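Local coordinates for glycosyl hydrolases family 31 family protein (PDB 6DRU) that releases alpha-xylose from the non-reducing terminal glucose of xyloglucan oligosaccharides, acting as a family 31 glycoside hydrolase, at residues 492-495 with 496-500; 635-638 with 639-643. All coordinates share one frame; numbering follows the deposited sequence.

Interaction 1: 492-495 with 496-500; sequences WDTL and AVQVA. With NAG (2-acetamido-2-deoxy-beta-D-glucopyranose), chain E.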
loop_
_atom_site.group_PDB
_atom_site.type_symbol
_atom_site.label_atom_id
_atom_site.label_comp_id
_atom_site.label_asym_id
_atom_site.label_seq_id
_atom_site.Cartn_x
_atom_site.Cartn_y
_atom_site.Cartn_z
ATOM N N TRP A 492 28.059 -36.608 1.488
ATOM C CA TRP A 492 29.374 -36.213 0.993
ATOM C C TRP A 492 29.327 -34.870 0.276
ATOM O O TRP A 492 30.224 -34.038 0.454
ATOM C CB TRP A 492 29.939 -37.296 0.075
ATOM C CG TRP A 492 30.477 -38.468 0.821
ATOM C CD1 TRP A 492 29.872 -39.677 1.000
ATOM C CD2 TRP A 492 31.734 -38.543 1.502
ATOM N NE1 TRP A 492 30.677 -40.502 1.748
ATOM C CE2 TRP A 492 31.826 -39.829 2.070
ATOM C CE3 TRP A 492 32.794 -37.648 1.685
ATOM C CZ2 TRP A 492 32.934 -40.242 2.807
ATOM C CZ3 TRP A 492 33.891 -38.059 2.418
ATOM C CH2 TRP A 492 33.953 -39.344 2.969
ATOM N N ASP A 493 28.294 -34.641 -0.538
ATOM C CA ASP A 493 28.217 -33.398 -1.298
ATOM C C ASP A 493 28.157 -32.183 -0.382
ATOM O O ASP A 493 28.688 -31.120 -0.727
ATOM C CB ASP A 493 27.004 -33.425 -2.228
ATOM C CG ASP A 493 26.943 -32.215 -3.143
ATOM O OD1 ASP A 493 28.001 -31.805 -3.667
ATOM O OD2 ASP A 493 25.834 -31.676 -3.343
ATOM N N THR A 494 27.526 -32.320 0.786
ATOM C CA THR A 494 27.419 -31.195 1.708
ATOM C C THR A 494 28.787 -30.765 2.222
ATOM O O THR A 494 29.063 -29.567 2.353
ATOM C CB THR A 494 26.501 -31.560 2.873
ATOM O OG1 THR A 494 25.176 -31.799 2.385
ATOM C CG2 THR A 494 26.465 -30.445 3.893
ATOM N N LEU A 495 29.661 -31.729 2.514
ATOM C CA LEU A 495 30.986 -31.387 3.018
ATOM C C LEU A 495 31.763 -30.542 2.016
ATOM O O LEU A 495 32.526 -29.654 2.412
ATOM C CB LEU A 495 31.755 -32.663 3.361
ATOM C CG LEU A 495 33.265 -32.555 3.575
ATOM C CD1 LEU A 495 33.565 -31.816 4.863
ATOM C CD2 LEU A 495 33.898 -33.934 3.587
ATOM N N ALA A 496 31.562 -30.784 0.717
ATOM C CA ALA A 496 32.269 -30.013 -0.298
ATOM C C ALA A 496 31.748 -28.584 -0.404
ATOM O O ALA A 496 32.523 -27.663 -0.686
ATOM C CB ALA A 496 32.165 -30.713 -1.654
ATOM N N VAL A 497 30.447 -28.374 -0.186
ATOM C CA VAL A 497 29.888 -27.036 -0.353
ATOM C C VAL A 497 30.159 -26.141 0.852
ATOM O O VAL A 497 30.151 -24.913 0.710
ATOM C CB VAL A 497 28.380 -27.094 -0.658
ATOM C CG1 VAL A 497 28.105 -28.089 -1.778
ATOM C CG2 VAL A 497 27.583 -27.440 0.579
ATOM N N GLN A 498 30.390 -26.719 2.035
ATOM C CA GLN A 498 30.605 -25.901 3.226
ATOM C C GLN A 498 31.862 -25.051 3.107
ATOM O O GLN A 498 31.931 -23.966 3.694
ATOM C CB GLN A 498 30.697 -26.783 4.472
ATOM C CG GLN A 498 29.439 -27.567 4.779
ATOM C CD GLN A 498 28.193 -26.714 4.695
ATOM O OE1 GLN A 498 28.025 -25.764 5.459
ATOM N NE2 GLN A 498 27.308 -27.048 3.765
ATOM N N VAL A 499 32.863 -25.527 2.363
ATOM C CA VAL A 499 34.128 -24.803 2.259
ATOM C C VAL A 499 33.912 -23.449 1.594
ATOM O O VAL A 499 34.376 -22.414 2.087
ATOM C CB VAL A 499 35.169 -25.644 1.499
ATOM C CG1 VAL A 499 36.517 -24.937 1.496
ATOM C CG2 VAL A 499 35.282 -27.027 2.115
ATOM N N ALA A 500 33.202 -23.438 0.461
ATOM C CA ALA A 500 32.984 -22.192 -0.266
ATOM C C ALA A 500 32.165 -21.197 0.546
ATOM O O ALA A 500 32.338 -19.983 0.391
ATOM C CB ALA A 500 32.301 -22.478 -1.603
HETATM C C1 NAG E . 28.119 -31.196 -7.607
HETATM C C2 NAG E . 26.979 -30.938 -8.571
HETATM C C3 NAG E . 25.672 -31.400 -8.043
HETATM C C4 NAG E . 25.765 -32.815 -7.513
HETATM C C5 NAG E . 26.921 -32.935 -6.547
HETATM C C6 NAG E . 27.053 -34.370 -6.083
HETATM C C7 NAG E . 27.234 -29.037 -10.122
HETATM C C8 NAG E . 27.144 -27.550 -10.393
HETATM N N2 NAG E . 26.903 -29.544 -8.840
HETATM O O3 NAG E . 24.698 -31.290 -9.056
HETATM O O4 NAG E . 24.571 -33.139 -6.845
HETATM O O5 NAG E . 28.107 -32.538 -7.187
HETATM O O6 NAG E . 27.273 -35.208 -7.196
HETATM O O7 NAG E . 27.590 -29.797 -11.001
#
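Thr494 and Gln498, one helical turn apart, lie side by side on the same flank of the helix. The backbone N of Gln498 donates to Thr494 O at 3.2 Å, the ordinary i to i+4 helical bond. A bend at chi2 (-47°) folds the Gln498 side chain back over this turn, and its NE2 adds a weak bond to Thr494 O at 3.4 Å. That NE2 also lies 3.5 Å from Thr494 CG2, the branch standing anti to the backbone N. Glutamine suits the place because its amide can turn one end to the helix while OE1 serves another partner. On the next flank, Val497 CG1 packs beside Asp493 O, the oxygen that also takes weak bonds from Ala496 N and Val497 N. The Asp493 carboxylate comes up against a glycan sugar, with OD1 3.3 Å from C5 of NAG (chain E). A mannose of the glycan touches this aspartate too, and the first sugar of the same glycan, NAG (chain B), rests on Ala496, where a methyl group leaves room for it. This is the first stretch of helix 492-508 of the catalytic TIM barrel, the helix of the beta-alpha-beta unit that runs from strand 481-484 to strand 513-514. The loop before the helix carries Asp487, assigned as the proton donor, whose side chain is about 9 Å from that of Gln498. From that segment Ser485 OG hydrogen-bonds Gln498 OE1, and Thr489 OG1 hydrogen-bonds Thr494 OG1, tying both polar side chains to the strand-to-helix connection. Farther out, Leu495 and Val499 present branched aliphatic groups to Trp547 of helix 535-548. Trp492 packs on Leu540 and Arg543 of that helix, and its ring meets Trp528 with planes about 60° apart.

Interaction 2: 635-638 with 639-643; sequences NSNY and TTQQY. With NAG (2-acetamido-2-deoxy-beta-D-glucopyranose), chain B.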
loop_
_atom_site.group_PDB
_atom_site.type_symbol
_atom_site.label_atom_id
_atom_site.label_comp_id
_atom_site.label_asym_id
_atom_site.label_seq_id
_atom_site.Cartn_x
_atom_site.Cartn_y
_atom_site.Cartn_z
ATOM N N ASN A 635 34.777 -21.133 -10.775
ATOM C CA ASN A 635 34.437 -21.833 -9.538
ATOM C C ASN A 635 34.928 -23.279 -9.577
ATOM O O ASN A 635 34.189 -24.226 -9.300
ATOM C CB ASN A 635 32.933 -21.758 -9.267
ATOM C CG ASN A 635 32.460 -20.338 -9.003
ATOM O OD1 ASN A 635 32.765 -19.748 -7.965
ATOM N ND2 ASN A 635 31.718 -19.779 -9.953
ATOM N N SER A 636 36.198 -23.439 -9.944
ATOM C CA SER A 636 36.827 -24.752 -9.944
ATOM C C SER A 636 36.915 -25.305 -8.525
ATOM O O SER A 636 37.012 -24.557 -7.548
ATOM C CB SER A 636 38.224 -24.669 -10.562
ATOM O OG SER A 636 38.977 -25.840 -10.297
ATOM N N ASN A 637 36.875 -26.636 -8.418
ATOM C CA ASN A 637 36.997 -27.281 -7.114
ATOM C C ASN A 637 38.318 -26.956 -6.432
ATOM O O ASN A 637 38.410 -27.063 -5.204
ATOM C CB ASN A 637 36.848 -28.800 -7.251
ATOM C CG ASN A 637 35.502 -29.211 -7.826
ATOM O OD1 ASN A 637 35.284 -29.140 -9.035
ATOM N ND2 ASN A 637 34.595 -29.652 -6.959
ATOM N N TYR A 638 39.340 -26.558 -7.194
ATOM C CA TYR A 638 40.626 -26.204 -6.602
ATOM C C TYR A 638 40.575 -24.885 -5.843
ATOM O O TYR A 638 41.441 -24.643 -4.996
ATOM C CB TYR A 638 41.704 -26.141 -7.682
ATOM C CG TYR A 638 41.989 -27.476 -8.330
ATOM C CD1 TYR A 638 42.126 -28.625 -7.563
ATOM C CD2 TYR A 638 42.113 -27.588 -9.707
ATOM C CE1 TYR A 638 42.382 -29.850 -8.151
ATOM C CE2 TYR A 638 42.369 -28.807 -10.304
ATOM C CZ TYR A 638 42.503 -29.934 -9.523
ATOM O OH TYR A 638 42.757 -31.149 -10.118
ATOM N N THR A 639 39.590 -24.031 -6.124
ATOM C CA THR A 639 39.452 -22.764 -5.421
ATOM C C THR A 639 38.241 -22.702 -4.501
ATOM O O THR A 639 38.262 -21.929 -3.539
ATOM C CB THR A 639 39.375 -21.601 -6.421
ATOM O OG1 THR A 639 38.355 -21.868 -7.391
ATOM C CG2 THR A 639 40.704 -21.429 -7.131
ATOM N N THR A 640 37.201 -23.492 -4.762
ATOM C CA THR A 640 36.039 -23.541 -3.886
ATOM C C THR A 640 36.173 -24.571 -2.773
ATOM O O THR A 640 35.358 -24.562 -1.842
ATOM C CB THR A 640 34.767 -23.833 -4.696
ATOM O OG1 THR A 640 34.823 -25.163 -5.226
ATOM C CG2 THR A 640 34.621 -22.838 -5.838
ATOM N N GLN A 641 37.175 -25.455 -2.840
ATOM C CA GLN A 641 37.360 -26.494 -1.832
ATOM C C GLN A 641 38.784 -26.548 -1.284
ATOM O O GLN A 641 39.100 -27.460 -0.512
ATOM C CB GLN A 641 36.967 -27.866 -2.395
ATOM C CG GLN A 641 35.541 -27.932 -2.926
ATOM C CD GLN A 641 35.184 -29.300 -3.476
ATOM O OE1 GLN A 641 34.300 -29.430 -4.323
ATOM N NE2 GLN A 641 35.869 -30.329 -2.991
ATOM N N GLN A 642 39.648 -25.609 -1.663
ATOM C CA GLN A 642 40.961 -25.448 -1.056
ATOM C C GLN A 642 41.088 -24.034 -0.508
ATOM O O GLN A 642 40.434 -23.105 -0.992
ATOM C CB GLN A 642 42.099 -25.705 -2.053
ATOM C CG GLN A 642 42.035 -27.028 -2.794
ATOM C CD GLN A 642 43.218 -27.218 -3.728
ATOM O OE1 GLN A 642 43.292 -28.200 -4.469
ATOM N NE2 GLN A 642 44.156 -26.277 -3.691
ATOM N N TYR A 643 41.940 -23.872 0.502
ATOM C CA TYR A 643 42.122 -22.563 1.110
ATOM C C TYR A 643 43.388 -22.573 1.950
ATOM O O TYR A 643 43.905 -23.630 2.320
ATOM C CB TYR A 643 40.922 -22.172 1.978
ATOM C CG TYR A 643 40.709 -23.069 3.176
ATOM C CD1 TYR A 643 40.011 -24.264 3.058
ATOM C CD2 TYR A 643 41.201 -22.716 4.427
ATOM C CE1 TYR A 643 39.813 -25.085 4.151
ATOM C CE2 TYR A 643 41.008 -23.530 5.525
ATOM C CZ TYR A 643 40.313 -24.713 5.381
ATOM O OH TYR A 643 40.116 -25.529 6.472
HETATM C C1 NAG B . 33.342 -30.213 -7.493
HETATM C C2 NAG B . 32.744 -31.427 -6.810
HETATM C C3 NAG B . 31.473 -31.868 -7.435
HETATM C C4 NAG B . 30.529 -30.700 -7.599
HETATM C C5 NAG B . 31.228 -29.604 -8.370
HETATM C C6 NAG B . 30.289 -28.429 -8.555
HETATM C C7 NAG B . 34.246 -32.983 -5.635
HETATM C C8 NAG B . 35.246 -34.117 -5.669
HETATM N N2 NAG B . 33.683 -32.493 -6.842
HETATM O O3 NAG B . 30.896 -32.881 -6.643
HETATM O O4 NAG B . 29.375 -31.108 -8.294
HETATM O O5 NAG B . 32.368 -29.208 -7.646
HETATM O O6 NAG B . 30.876 -27.258 -8.036
HETATM O O7 NAG B . 33.926 -32.490 -4.572
#
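Ser636 O is gripped by three donors from the following turn: Thr639 N at 3.0 Å, Thr640 N at 3.0 Å and Thr640 OG1 at 3.2 Å. Thr640 OG1 reaches that oxygen from above the Ser636 carbonyl plane, standing between its own backbone N and carbonyl carbon (chi1 67°). Ser636 is also the N-cap of helix 637-640, its OG accepting from Tyr638 N at 3.2 Å. Thr639 and Thr640 here are buried, whereas partly exposed Asn637 and Tyr638 flank a looser sugar side, held by one good bond and one weak. There Asn637 ND2 is joined covalently to C1 of NAG (chain B), in the sequon Asn637-Tyr638-Thr639. The remaining N-H of ND2 runs in its amide plane, 2.7 Å to Gln641 OE1, from above the glutamine carbonyl plane; Gln641 NE2 bonds the acetamido O7 weakly. His158 NE2 holds the same OE1. Tyr638 and Gln642 lie alongside, planes 64° apart, with Gln642 OE1 3.3 Å from Tyr638 CD1 and oblique to the ring; Gln642 NE2 bonds Tyr665 O. Behind, Thr639 OG1 is hydrogen-bonded to Leu631 O of helix 628-633, while Tyr643 touches Val499 and Leu503 of helix 492-508 and pairs with Val651 of strand 649-651.

In the fold
Interaction 1 comes first along the chain, in the TIM-barrel domain, and interaction 2 follows in the C-terminal beta domain; their centres are only 11 Å apart. They meet directly where helix 492-508 of the barrel faces the turn leaving helix 637-640: Val499 CB packs 3.5 Å from Thr640 O, and Ala496 CB lies 3.7 Å from Gln641 OE1. The glycan spans the same interdomain seam. Its first sugar is attached in interaction 2, and O4 of that sugar is 1.4 Å from C1 of the second, which leans on interaction 1. One N-linked chain thus touches both domains, with His158 contacting Val497 and Thr640 alongside.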